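Local coordinates for protein EreC (Klebsiella pneumoniae, PDB 6XCQ) that probably hydrolyses the lactone ester of erythromycin and related macrolides, and so contributes to macrolide resistance, at residues A[95-100]-A[302-307]; A[73-78]-A[341-346]; A[273-278]-A[318-323]; A[350-355]-A[407-412]. The protein carries 1 engineered substitution. All coordinates share one frame; numbering follows the deposited sequence.

Interaction 1 of 4, residues A[95-100]-A[302-307]; sequences IGLECG and ILLAHN
Gly96 and Ile302 lie in the tight part of this contact, where two parallel strands run in regular register. Gly96 N donates to Ile302 O over 2.8 Å, and two residues on Leu304 N returns the bond to Gly96 O at 2.9 Å, nearly straight at 173°. Glycine suits its position because CD2 of Leu303 already fills the place where a side chain would begin. On the other face branched aliphatics interlock: Leu304 CD1 meets both Ile95 CG2, at 3.9 Å, and Leu97 CD2, at 3.8 Å, and Leu97 and Leu304 lie side by side. Towards the C-terminal ends the strands diverge, the CA atoms of Glu98 and Ala305 already 6.3 Å apart. The hydroxyl of Tyr132 enters here, bonding both Glu98 N and Leu304 O. Glu98, its chain extended beyond CG, reaches across to the other strand alongside Ala305 CB. Its OE1 makes only a weak, bent bond to His306 N at 3.3 Å, while OE2 has its main partner in Arg281, in a salt bridge. Such splaying at the C-terminal edge of parallel strands, with polar side chains gathered there, is typical of the site-bearing end of an alpha/beta fold.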
loop_
_atom_site.group_PDB
_atom_site.type_symbol
_atom_site.label_atom_id
_atom_site.label_comp_id
_atom_site.label_asym_id
_atom_site.label_seq_id
_atom_site.Cartn_x
_atom_site.Cartn_y
_atom_site.Cartn_z
ATOM N N ILE A 95 5.368 9.740 -3.184
ATOM C CA ILE A 95 5.400 8.350 -2.739
ATOM C C ILE A 95 4.061 8.026 -2.095
ATOM O O ILE A 95 3.607 8.751 -1.203
ATOM C CB ILE A 95 6.539 8.101 -1.737
ATOM C CG1 ILE A 95 7.901 8.333 -2.414
ATOM C CG2 ILE A 95 6.456 6.679 -1.172
ATOM C CD1 ILE A 95 9.067 7.899 -1.577
ATOM N N GLY A 96 3.443 6.933 -2.517
ATOM C CA GLY A 96 2.186 6.481 -1.940
ATOM C C GLY A 96 2.420 5.259 -1.072
ATOM O O GLY A 96 3.195 4.374 -1.436
ATOM N N LEU A 97 1.738 5.216 0.069
ATOM C CA LEU A 97 1.889 4.143 1.041
ATOM C C LEU A 97 0.540 3.512 1.354
ATOM O O LEU A 97 -0.513 4.156 1.260
ATOM C CB LEU A 97 2.506 4.663 2.352
ATOM C CG LEU A 97 3.718 5.587 2.238
ATOM C CD1 LEU A 97 3.976 6.263 3.566
ATOM C CD2 LEU A 97 4.943 4.783 1.815
ATOM N N GLU A 98 0.589 2.252 1.791
ATOM C CA GLU A 98 -0.580 1.570 2.345
ATOM C C GLU A 98 -0.877 2.084 3.760
ATOM O O GLU A 98 -0.738 1.386 4.765
ATOM C CB GLU A 98 -0.367 0.059 2.364
ATOM C CG GLU A 98 -0.168 -0.594 1.005
ATOM C CD GLU A 98 -0.028 -2.107 1.133
ATOM O OE1 GLU A 98 1.100 -2.646 0.998
ATOM O OE2 GLU A 98 -1.057 -2.762 1.389
ATOM N N CYS A 99 -1.315 3.336 3.830
ATOM C CA CYS A 99 -1.922 3.859 5.040
ATOM C C CYS A 99 -2.964 4.881 4.607
ATOM O O CYS A 99 -3.034 5.260 3.434
ATOM C CB CYS A 99 -0.913 4.542 5.969
ATOM S SG CYS A 99 -0.081 5.940 5.204
ATOM N N GLY A 100 -3.766 5.330 5.567
ATOM C CA GLY A 100 -4.794 6.308 5.273
ATOM C C GLY A 100 -4.225 7.698 5.066
ATOM O O GLY A 100 -3.072 7.981 5.386
ATOM N N ILE A 302 5.477 7.086 -6.805
ATOM C CA ILE A 302 6.043 5.761 -6.560
ATOM C C ILE A 302 5.141 5.087 -5.535
ATOM O O ILE A 302 4.968 5.611 -4.429
ATOM C CB ILE A 302 7.483 5.865 -6.032
ATOM C CG1 ILE A 302 8.345 6.763 -6.931
ATOM C CG2 ILE A 302 8.105 4.491 -5.840
ATOM C CD1 ILE A 302 9.710 7.129 -6.264
ATOM N N LEU A 303 4.542 3.946 -5.881
ATOM C CA LEU A 303 3.629 3.263 -4.962
ATOM C C LEU A 303 4.393 2.161 -4.238
ATOM O O LEU A 303 4.957 1.274 -4.885
ATOM C CB LEU A 303 2.428 2.665 -5.697
ATOM C CG LEU A 303 1.587 3.613 -6.547
ATOM C CD1 LEU A 303 0.407 2.832 -7.166
ATOM C CD2 LEU A 303 1.115 4.776 -5.678
ATOM N N LEU A 304 4.404 2.209 -2.905
ATOM C CA LEU A 304 5.090 1.204 -2.089
ATOM C C LEU A 304 4.007 0.279 -1.548
ATOM O O LEU A 304 3.361 0.568 -0.538
ATOM C CB LEU A 304 5.893 1.869 -0.964
ATOM C CG LEU A 304 7.013 2.852 -1.336
ATOM C CD1 LEU A 304 7.846 3.233 -0.089
ATOM C CD2 LEU A 304 7.915 2.264 -2.426
ATOM N N ALA A 305 3.755 -0.815 -2.257
ATOM C CA ALA A 305 2.726 -1.745 -1.825
ATOM C C ALA A 305 3.215 -3.168 -2.074
ATOM O O ALA A 305 4.270 -3.384 -2.668
ATOM C CB ALA A 305 1.396 -1.466 -2.535
ATOM N N HIS A 306 2.442 -4.142 -1.608
ATOM C CA HIS A 306 2.823 -5.543 -1.770
ATOM C C HIS A 306 2.773 -5.929 -3.250
ATOM O O HIS A 306 2.018 -5.334 -4.030
ATOM C CB HIS A 306 1.880 -6.426 -0.946
ATOM C CG HIS A 306 2.407 -7.802 -0.660
ATOM N ND1 HIS A 306 2.307 -8.834 -1.562
ATOM C CD2 HIS A 306 3.015 -8.319 0.437
ATOM C CE1 HIS A 306 2.830 -9.933 -1.038
ATOM N NE2 HIS A 306 3.261 -9.649 0.177
ATOM N N ASN A 307 3.605 -6.916 -3.644
ATOM C CA ASN A 307 3.495 -7.530 -4.975
ATOM C C ASN A 307 2.043 -7.841 -5.319
ATOM O O ASN A 307 1.580 -7.571 -6.434
ATOM C CB ASN A 307 4.298 -8.839 -5.062
ATOM C CG ASN A 307 5.805 -8.627 -5.162
ATOM O OD1 ASN A 307 6.305 -7.502 -5.119
ATOM N ND2 ASN A 307 6.537 -9.734 -5.296
#

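Interaction 2 of 4, residues A[73-78]-A[341-346]; sequences AEFSLA and IAFTHL
Phe75 and Ala78, about one turn apart on helix 73-90, pack against Phe343, Thr344 and His345 at the end of strand 338-345. This is the helix-on-sheet layering of an alpha/beta fold: the short axes approach to 9.6 Å and run roughly antiparallel, at 143°. Near the start of the helix, Glu74 turns its carboxylate to Ser429 and Gly431, tying this turn to the chain that follows strand 423-427. Phe75 comes next and does most of the work. With CG anti to its carbonyl carbon (chi1 -71°), its ring reaches down to the strand, where a large flat side chain can span three consecutive residues. CE1 meets Phe343 CB at 3.7 Å, and the same carbon lies 3.4 Å from Thr344 O; that oxygen sits at the ring edge near its plane, where the slightly positive aromatic hydrogens suit a carbonyl. Further out, Phe75 CZ touches His345 CD2 at 4.0 Å, the imidazole ND1 accepting a hydrogen bond from Gly347 N. The two phenylalanine side chains slide past each other in opposite directions, and Phe75 CD1 meets the Phe343 ring at its edge, in the ring plane, 3.8 Å from Phe343 CD2. Val425 and Leu65 of the adjoining strands also touch Phe343, completing an apolar seat. One turn further on, Ala78 is small enough to let the helix settle close to the ring, and its CB stands 3.5 Å from Phe343 CE2.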
loop_
_atom_site.group_PDB
_atom_site.type_symbol
_atom_site.label_atom_id
_atom_site.label_comp_id
_atom_site.label_asym_id
_atom_site.label_seq_id
_atom_site.Cartn_x
_atom_site.Cartn_y
_atom_site.Cartn_z
ATOM N N ALA A 73 14.080 -6.836 5.489
ATOM C CA ALA A 73 15.105 -5.792 5.470
ATOM C C ALA A 73 15.603 -5.529 4.056
ATOM O O ALA A 73 15.763 -4.372 3.649
ATOM C CB ALA A 73 16.278 -6.188 6.371
ATOM N N GLU A 74 15.880 -6.599 3.294
ATOM C CA GLU A 74 16.401 -6.427 1.940
ATOM C C GLU A 74 15.412 -5.708 1.035
ATOM O O GLU A 74 15.821 -4.977 0.128
ATOM C CB GLU A 74 16.759 -7.789 1.329
ATOM C CG GLU A 74 17.991 -8.456 1.940
ATOM C CD GLU A 74 17.667 -9.270 3.178
ATOM O OE1 GLU A 74 16.512 -9.218 3.662
ATOM O OE2 GLU A 74 18.567 -9.975 3.671
ATOM N N PHE A 75 14.107 -5.896 1.256
ATOM C CA PHE A 75 13.156 -5.212 0.396
ATOM C C PHE A 75 13.113 -3.720 0.705
ATOM O O PHE A 75 12.958 -2.917 -0.216
ATOM C CB PHE A 75 11.771 -5.864 0.503
ATOM C CG PHE A 75 11.701 -7.239 -0.136
ATOM C CD1 PHE A 75 12.520 -7.563 -1.203
ATOM C CD2 PHE A 75 10.827 -8.199 0.339
ATOM C CE1 PHE A 75 12.455 -8.819 -1.796
ATOM C CE2 PHE A 75 10.763 -9.459 -0.239
ATOM C CZ PHE A 75 11.571 -9.763 -1.312
ATOM N N SER A 76 13.308 -3.317 1.970
ATOM C CA SER A 76 13.406 -1.884 2.247
ATOM C C SER A 76 14.650 -1.287 1.604
ATOM O O SER A 76 14.588 -0.193 1.030
ATOM C CB SER A 76 13.394 -1.613 3.754
ATOM O OG SER A 76 12.140 -1.953 4.306
ATOM N N LEU A 77 15.774 -2.001 1.666
ATOM C CA LEU A 77 16.990 -1.520 1.021
ATOM C C LEU A 77 16.785 -1.324 -0.478
ATOM O O LEU A 77 17.148 -0.277 -1.031
ATOM C CB LEU A 77 18.142 -2.495 1.279
ATOM C CG LEU A 77 18.808 -2.332 2.641
ATOM C CD1 LEU A 77 19.799 -3.473 2.902
ATOM C CD2 LEU A 77 19.500 -0.964 2.747
ATOM N N ALA A 78 16.223 -2.333 -1.155
ATOM C CA ALA A 78 16.015 -2.224 -2.598
ATOM C C ALA A 78 15.030 -1.115 -2.929
ATOM O O ALA A 78 15.177 -0.439 -3.951
ATOM C CB ALA A 78 15.523 -3.552 -3.183
ATOM N N ILE A 341 6.755 -3.115 -10.546
ATOM C CA ILE A 341 7.996 -3.859 -10.364
ATOM C C ILE A 341 7.824 -4.754 -9.136
ATOM O O ILE A 341 7.711 -4.261 -8.006
ATOM C CB ILE A 341 9.205 -2.929 -10.224
ATOM C CG1 ILE A 341 9.196 -1.880 -11.350
ATOM C CG2 ILE A 341 10.496 -3.758 -10.225
ATOM C CD1 ILE A 341 10.372 -0.931 -11.346
ATOM N N ALA A 342 7.736 -6.062 -9.361
ATOM C CA ALA A 342 7.692 -7.023 -8.264
ATOM C C ALA A 342 9.081 -7.223 -7.664
ATOM O O ALA A 342 10.090 -7.133 -8.364
ATOM C CB ALA A 342 7.156 -8.366 -8.741
ATOM N N PHE A 343 9.125 -7.477 -6.353
ATOM C CA PHE A 343 10.355 -7.820 -5.636
ATOM C C PHE A 343 10.220 -9.243 -5.126
ATOM O O PHE A 343 9.229 -9.562 -4.461
ATOM C CB PHE A 343 10.604 -6.917 -4.417
ATOM C CG PHE A 343 11.053 -5.529 -4.726
ATOM C CD1 PHE A 343 10.724 -4.903 -5.924
ATOM C CD2 PHE A 343 11.752 -4.809 -3.770
ATOM C CE1 PHE A 343 11.120 -3.582 -6.178
ATOM C CE2 PHE A 343 12.151 -3.497 -4.019
ATOM C CZ PHE A 343 11.834 -2.891 -5.226
ATOM N N THR A 344 11.217 -10.087 -5.383
ATOM C CA THR A 344 11.211 -11.419 -4.796
ATOM C C THR A 344 12.624 -11.743 -4.297
ATOM O O THR A 344 13.492 -10.870 -4.239
ATOM C CB THR A 344 10.653 -12.452 -5.784
ATOM O OG1 THR A 344 10.443 -13.688 -5.085
ATOM C CG2 THR A 344 11.597 -12.658 -6.968
ATOM N N HIS A 345 12.853 -12.995 -3.895
ATOM C CA HIS A 345 14.107 -13.317 -3.218
ATOM C C HIS A 345 14.405 -14.801 -3.334
ATOM O O HIS A 345 13.520 -15.619 -3.604
ATOM C CB HIS A 345 14.057 -12.926 -1.731
ATOM C CG HIS A 345 13.123 -13.782 -0.938
ATOM N ND1 HIS A 345 13.530 -14.939 -0.301
ATOM C CD2 HIS A 345 11.789 -13.676 -0.715
ATOM C CE1 HIS A 345 12.491 -15.498 0.296
ATOM N NE2 HIS A 345 11.419 -14.754 0.056
ATOM N N LEU A 346 15.669 -15.141 -3.071
ATOM C CA LEU A 346 16.160 -16.512 -3.149
ATOM C C LEU A 346 16.438 -17.124 -1.779
ATOM O O LEU A 346 17.060 -18.191 -1.703
ATOM C CB LEU A 346 17.431 -16.573 -4.010
ATOM C CG LEU A 346 17.354 -16.012 -5.425
ATOM C CD1 LEU A 346 18.649 -16.302 -6.177
ATOM C CD2 LEU A 346 16.168 -16.599 -6.190
#

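Interaction 3 of 4, residues A[273-278]-A[318-323]; sequences SLEGDT and SGELTA
Glu320 brings its carboxylate up to the backbone around Gly276 and Thr278 by starting anti to its own N (chi1 175°) and then bending at chi2 (68°), so that the acid turns across to the neighbouring loop. What it meets is a type II beta turn, Leu274 to Asp277, closed by Asp277 N donating to Leu274 O at 3.1 Å. Glycine fits the third position of that turn, where phi is positive. The main bond is from Gly276 N to Glu320 OE1, 2.9 Å long and almost straight at 174°, arriving on the syn side though somewhat out of the carboxylate plane. The second oxygen, OE2, appears to take Thr278 N as well, but its position is less certain because it lies too near the threonine hydroxyl in the model. A carboxylate suits this place, since it can accept the amide N-H that the turn presents just before helix 279-295. Glu275 crosses Glu320 at about a right angle, its own extended chain carrying OE2 to 3.2 Å from Leu321 CB. The charged end remains at the surface, where a water donates to Glu275 OE2 at 2.6 Å and weakly to Thr322 OG1. The hydroxyl of Thr322 donates to Leu321 O at 2.5 Å from above the carbonyl plane, not on a lone pair. Alongside the bond from Gly276 N, Gly276 CA approaches Thr322 O at 3.2 Å in a CA-H...O contact.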
loop_
_atom_site.group_PDB
_atom_site.type_symbol
_atom_site.label_atom_id
_atom_site.label_comp_id
_atom_site.label_asym_id
_atom_site.label_seq_id
_atom_site.Cartn_x
_atom_site.Cartn_y
_atom_site.Cartn_z
ATOM N N SER A 273 -16.771 -16.102 3.505
ATOM C CA SER A 273 -16.134 -15.162 2.586
ATOM C C SER A 273 -16.477 -15.506 1.141
ATOM O O SER A 273 -16.233 -16.627 0.684
ATOM C CB SER A 273 -14.622 -15.162 2.788
ATOM N N LEU A 274 -17.045 -14.537 0.427
ATOM C CA LEU A 274 -17.419 -14.714 -0.971
ATOM C C LEU A 274 -16.219 -14.482 -1.880
ATOM O O LEU A 274 -15.432 -13.557 -1.663
ATOM C CB LEU A 274 -18.534 -13.741 -1.330
ATOM C CG LEU A 274 -19.537 -14.064 -2.430
ATOM C CD1 LEU A 274 -20.228 -15.393 -2.180
ATOM C CD2 LEU A 274 -20.566 -12.950 -2.463
ATOM N N GLU A 275 -16.074 -15.333 -2.896
ATOM C CA GLU A 275 -14.963 -15.197 -3.831
ATOM C C GLU A 275 -14.978 -13.822 -4.490
ATOM O O GLU A 275 -16.026 -13.344 -4.941
ATOM C CB GLU A 275 -15.032 -16.280 -4.904
ATOM C CG GLU A 275 -14.010 -16.074 -6.001
ATOM C CD GLU A 275 -14.114 -17.110 -7.094
ATOM O OE1 GLU A 275 -15.198 -17.237 -7.689
ATOM O OE2 GLU A 275 -13.113 -17.805 -7.349
ATOM N N GLY A 276 -13.808 -13.190 -4.544
ATOM C CA GLY A 276 -13.669 -11.868 -5.116
ATOM C C GLY A 276 -13.894 -10.710 -4.162
ATOM O O GLY A 276 -13.531 -9.576 -4.500
ATOM N N ASP A 277 -14.465 -10.948 -2.973
ATOM C CA ASP A 277 -14.787 -9.831 -2.084
ATOM C C ASP A 277 -13.543 -9.062 -1.654
ATOM O O ASP A 277 -13.615 -7.846 -1.437
ATOM C CB ASP A 277 -15.563 -10.317 -0.859
ATOM C CG ASP A 277 -17.079 -10.132 -1.006
ATOM O OD1 ASP A 277 -17.547 -9.656 -2.074
ATOM O OD2 ASP A 277 -17.807 -10.453 -0.038
ATOM N N THR A 278 -12.383 -9.726 -1.569
ATOM C CA THR A 278 -11.181 -9.007 -1.148
ATOM C C THR A 278 -10.650 -8.038 -2.209
ATOM O O THR A 278 -9.613 -7.408 -1.976
ATOM C CB THR A 278 -10.079 -9.987 -0.733
ATOM O OG1 THR A 278 -9.707 -10.795 -1.855
ATOM C CG2 THR A 278 -10.567 -10.894 0.399
ATOM N N SER A 318 -3.724 -17.357 -0.567
ATOM C CA SER A 318 -4.332 -17.771 0.698
ATOM C C SER A 318 -5.818 -18.096 0.563
ATOM O O SER A 318 -6.216 -18.902 -0.284
ATOM C CB SER A 318 -4.137 -16.694 1.771
ATOM O OG SER A 318 -4.297 -17.237 3.076
ATOM N N GLY A 319 -6.642 -17.462 1.391
ATOM C CA GLY A 319 -8.069 -17.695 1.432
ATOM C C GLY A 319 -8.884 -17.063 0.328
ATOM O O GLY A 319 -10.115 -17.059 0.415
ATOM N N GLU A 320 -8.247 -16.539 -0.719
ATOM C CA GLU A 320 -8.947 -15.860 -1.807
ATOM C C GLU A 320 -8.686 -16.602 -3.111
ATOM O O GLU A 320 -7.558 -16.599 -3.618
ATOM C CB GLU A 320 -8.504 -14.404 -1.922
ATOM C CG GLU A 320 -9.105 -13.693 -3.120
ATOM C CD GLU A 320 -10.609 -13.483 -2.988
ATOM O OE1 GLU A 320 -11.371 -14.336 -3.504
ATOM O OE2 GLU A 320 -11.023 -12.466 -2.371
ATOM N N LEU A 321 -9.738 -17.213 -3.665
ATOM C CA LEU A 321 -9.589 -17.932 -4.925
ATOM C C LEU A 321 -9.226 -16.999 -6.071
ATOM O O LEU A 321 -8.495 -17.397 -6.985
ATOM C CB LEU A 321 -10.870 -18.687 -5.263
ATOM C CG LEU A 321 -11.122 -19.986 -4.509
ATOM C CD1 LEU A 321 -12.283 -20.703 -5.153
ATOM C CD2 LEU A 321 -9.876 -20.854 -4.518
ATOM N N THR A 322 -9.733 -15.768 -6.052
ATOM C CA THR A 322 -9.408 -14.809 -7.093
ATOM C C THR A 322 -9.806 -13.438 -6.584
ATOM O O THR A 322 -10.954 -13.243 -6.173
ATOM C CB THR A 322 -10.139 -15.127 -8.412
ATOM O OG1 THR A 322 -9.689 -16.378 -8.943
ATOM C CG2 THR A 322 -9.901 -14.032 -9.448
ATOM N N ALA A 323 -8.866 -12.499 -6.555
ATOM C CA ALA A 323 -9.194 -11.102 -6.301
ATOM C C ALA A 323 -8.565 -10.242 -7.384
ATOM O O ALA A 323 -7.554 -10.605 -8.002
ATOM C CB ALA A 323 -8.732 -10.621 -4.930
HETATM O O HOH W 1 -12.913 -13.643 -0.945
HETATM O O HOH W 2 -11.854 -18.983 -9.244
#

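Interaction 4 of 4, residues A[350-355]-A[407-412]; sequences VPEMQF and RSQSAS
Glu352 OE2 is gripped twice by Ser410: the hydroxyl OG donates to its anti lone pair over 2.5 Å, and the backbone N of Ser410 reaches it at 3.0 Å from above the carboxylate plane. Ser410 belongs to the type II' turn, Ser408 to Ala411, that joins strands 405-408 and 411-414 in a tight beta hairpin, and the carboxylate of strand 349-354 holds that tip. Glu352 is bent at chi2 (61°), which folds the acid back so that OE1 takes Met353 N at 2.8 Å. The same OE1 accepts Gln409 NE2 at 3.0 Å, again from above its plane. Four donors thus fix the rotation of the carboxylate and probably stabilise its charge. An amide suits Gln409, which serves two sides: NE2 gives to the acid while OE1 accepts from His306 and from the backbone of His70. Methyl groups flank the polar core: Met353 CE lies against the amide of Gln409, and Val350 CG1 lies 3.6 Å from Gln409 O. Beside the turn one water bridges the segments, accepting from Gln409 NE2 at 2.9 Å and donating to Pro351 O at 2.7 Å.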
loop_
_atom_site.group_PDB
_atom_site.type_symbol
_atom_site.label_atom_id
_atom_site.label_comp_id
_atom_site.label_asym_id
_atom_site.label_seq_id
_atom_site.Cartn_x
_atom_site.Cartn_y
_atom_site.Cartn_z
ATOM N N VAL A 350 11.471 -16.731 5.130
ATOM C CA VAL A 350 10.838 -15.437 4.898
ATOM C C VAL A 350 10.029 -15.095 6.145
ATOM O O VAL A 350 9.517 -16.009 6.815
ATOM C CB VAL A 350 9.978 -15.486 3.619
ATOM C CG1 VAL A 350 8.727 -16.388 3.804
ATOM C CG2 VAL A 350 9.597 -14.120 3.152
ATOM N N PRO A 351 9.938 -13.825 6.538
ATOM C CA PRO A 351 9.004 -13.469 7.612
ATOM C C PRO A 351 7.582 -13.695 7.140
ATOM O O PRO A 351 7.203 -13.298 6.036
ATOM C CB PRO A 351 9.285 -11.981 7.870
ATOM C CG PRO A 351 10.542 -11.667 7.137
ATOM C CD PRO A 351 10.652 -12.642 6.021
ATOM N N GLU A 352 6.799 -14.350 7.971
ATOM C CA GLU A 352 5.412 -14.625 7.654
ATOM C C GLU A 352 4.544 -14.098 8.786
ATOM O O GLU A 352 4.994 -13.980 9.931
ATOM C CB GLU A 352 5.197 -16.134 7.442
ATOM C CG GLU A 352 3.754 -16.559 7.111
ATOM C CD GLU A 352 3.228 -15.945 5.825
ATOM O OE1 GLU A 352 2.880 -14.741 5.850
ATOM O OE2 GLU A 352 3.157 -16.671 4.796
ATOM N N MET A 353 3.304 -13.760 8.460
ATOM C CA MET A 353 2.339 -13.376 9.474
ATOM C C MET A 353 1.644 -14.616 10.015
ATOM O O MET A 353 1.133 -15.437 9.249
ATOM C CB MET A 353 1.333 -12.381 8.897
ATOM C CG MET A 353 1.982 -11.023 8.626
ATOM S SD MET A 353 0.930 -9.897 7.696
ATOM C CE MET A 353 1.119 -10.595 6.063
ATOM N N GLN A 354 1.651 -14.762 11.331
ATOM C CA GLN A 354 1.037 -15.904 11.992
ATOM C C GLN A 354 -0.295 -15.476 12.598
ATOM O O GLN A 354 -0.325 -14.652 13.518
ATOM C CB GLN A 354 1.971 -16.467 13.057
ATOM C CG GLN A 354 1.412 -17.711 13.720
ATOM C CD GLN A 354 2.347 -18.268 14.755
ATOM O OE1 GLN A 354 2.894 -19.355 14.583
ATOM N NE2 GLN A 354 2.554 -17.518 15.837
ATOM N N PHE A 355 -1.393 -16.035 12.088
ATOM C CA PHE A 355 -2.738 -15.720 12.563
ATOM C C PHE A 355 -3.474 -17.032 12.812
ATOM O O PHE A 355 -3.462 -17.923 11.944
ATOM C CB PHE A 355 -3.513 -14.849 11.551
ATOM C CG PHE A 355 -4.984 -14.706 11.865
ATOM C CD1 PHE A 355 -5.429 -13.732 12.750
ATOM C CD2 PHE A 355 -5.925 -15.540 11.273
ATOM C CE1 PHE A 355 -6.783 -13.599 13.050
ATOM C CE2 PHE A 355 -7.279 -15.410 11.564
ATOM C CZ PHE A 355 -7.707 -14.434 12.454
ATOM N N ARG A 407 7.231 -16.294 -5.682
ATOM C CA ARG A 407 7.000 -16.347 -4.246
ATOM C C ARG A 407 6.139 -15.167 -3.800
ATOM O O ARG A 407 6.226 -14.063 -4.334
ATOM C CB ARG A 407 8.326 -16.344 -3.492
ATOM C CG ARG A 407 9.143 -17.637 -3.720
ATOM C CD ARG A 407 10.516 -17.519 -3.134
ATOM N NE ARG A 407 11.012 -18.817 -2.673
ATOM C CZ ARG A 407 12.200 -19.008 -2.122
ATOM N NH1 ARG A 407 13.038 -17.989 -1.979
ATOM N NH2 ARG A 407 12.539 -20.217 -1.694
ATOM N N SER A 408 5.303 -15.414 -2.805
ATOM C CA SER A 408 4.505 -14.351 -2.214
ATOM C C SER A 408 4.247 -14.785 -0.781
ATOM O O SER A 408 3.644 -15.840 -0.560
ATOM C CB SER A 408 3.208 -14.153 -3.007
ATOM O OG SER A 408 2.329 -13.245 -2.370
ATOM N N GLN A 409 4.745 -14.015 0.181
ATOM C CA GLN A 409 4.777 -14.440 1.598
ATOM C C GLN A 409 5.516 -15.781 1.641
ATOM O O GLN A 409 6.525 -15.941 0.940
ATOM C CB GLN A 409 3.374 -14.458 2.186
ATOM C CG GLN A 409 2.697 -13.089 2.257
ATOM C CD GLN A 409 3.494 -12.072 3.049
ATOM O OE1 GLN A 409 3.800 -11.000 2.539
ATOM N NE2 GLN A 409 3.803 -12.388 4.322
ATOM N N SER A 410 5.045 -16.764 2.408
ATOM C CA SER A 410 5.661 -18.087 2.425
ATOM C C SER A 410 5.074 -19.021 1.376
ATOM O O SER A 410 5.405 -20.208 1.374
ATOM C CB SER A 410 5.543 -18.727 3.815
ATOM O OG SER A 410 4.196 -18.914 4.195
ATOM N N ALA A 411 4.246 -18.504 0.465
ATOM C CA ALA A 411 3.664 -19.303 -0.605
ATOM C C ALA A 411 4.133 -18.784 -1.961
ATOM O O ALA A 411 5.226 -18.220 -2.057
ATOM C CB ALA A 411 2.132 -19.285 -0.506
ATOM N N SER A 412 3.331 -19.000 -3.013
ATOM C CA SER A 412 3.555 -18.426 -4.338
ATOM C C SER A 412 2.221 -18.043 -4.975
ATOM O O SER A 412 1.166 -18.538 -4.588
ATOM C CB SER A 412 4.308 -19.381 -5.289
ATOM O OG SER A 412 5.626 -19.662 -4.840
HETATM O O HOH W 3 5.750 -10.987 5.909
#

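Interactions 1 and 2 share the central mixed sheet, their centres about 14 Å apart; helix 73-90 of interaction 2 precedes, across a short loop, strand 94-97 of interaction 1. Interaction 4 opens just after strand 338-345, about 14 Å from interaction 2 and 19 Å from interaction 1, centre to centre. These three touch: Asn307 ND2 probably bonds Phe343 O, His306 NE2 Gln409 OE1, and Arg407 NH1 His345 O. Interaction 3 stands apart at the surface, its nearest atoms about 6 Å from interaction 4; its segments alternate with those of interaction 1, all lying in sequence between the segments of interaction 2. The hairpin turn of interaction 4 connects with the C-terminal edge of the sheet.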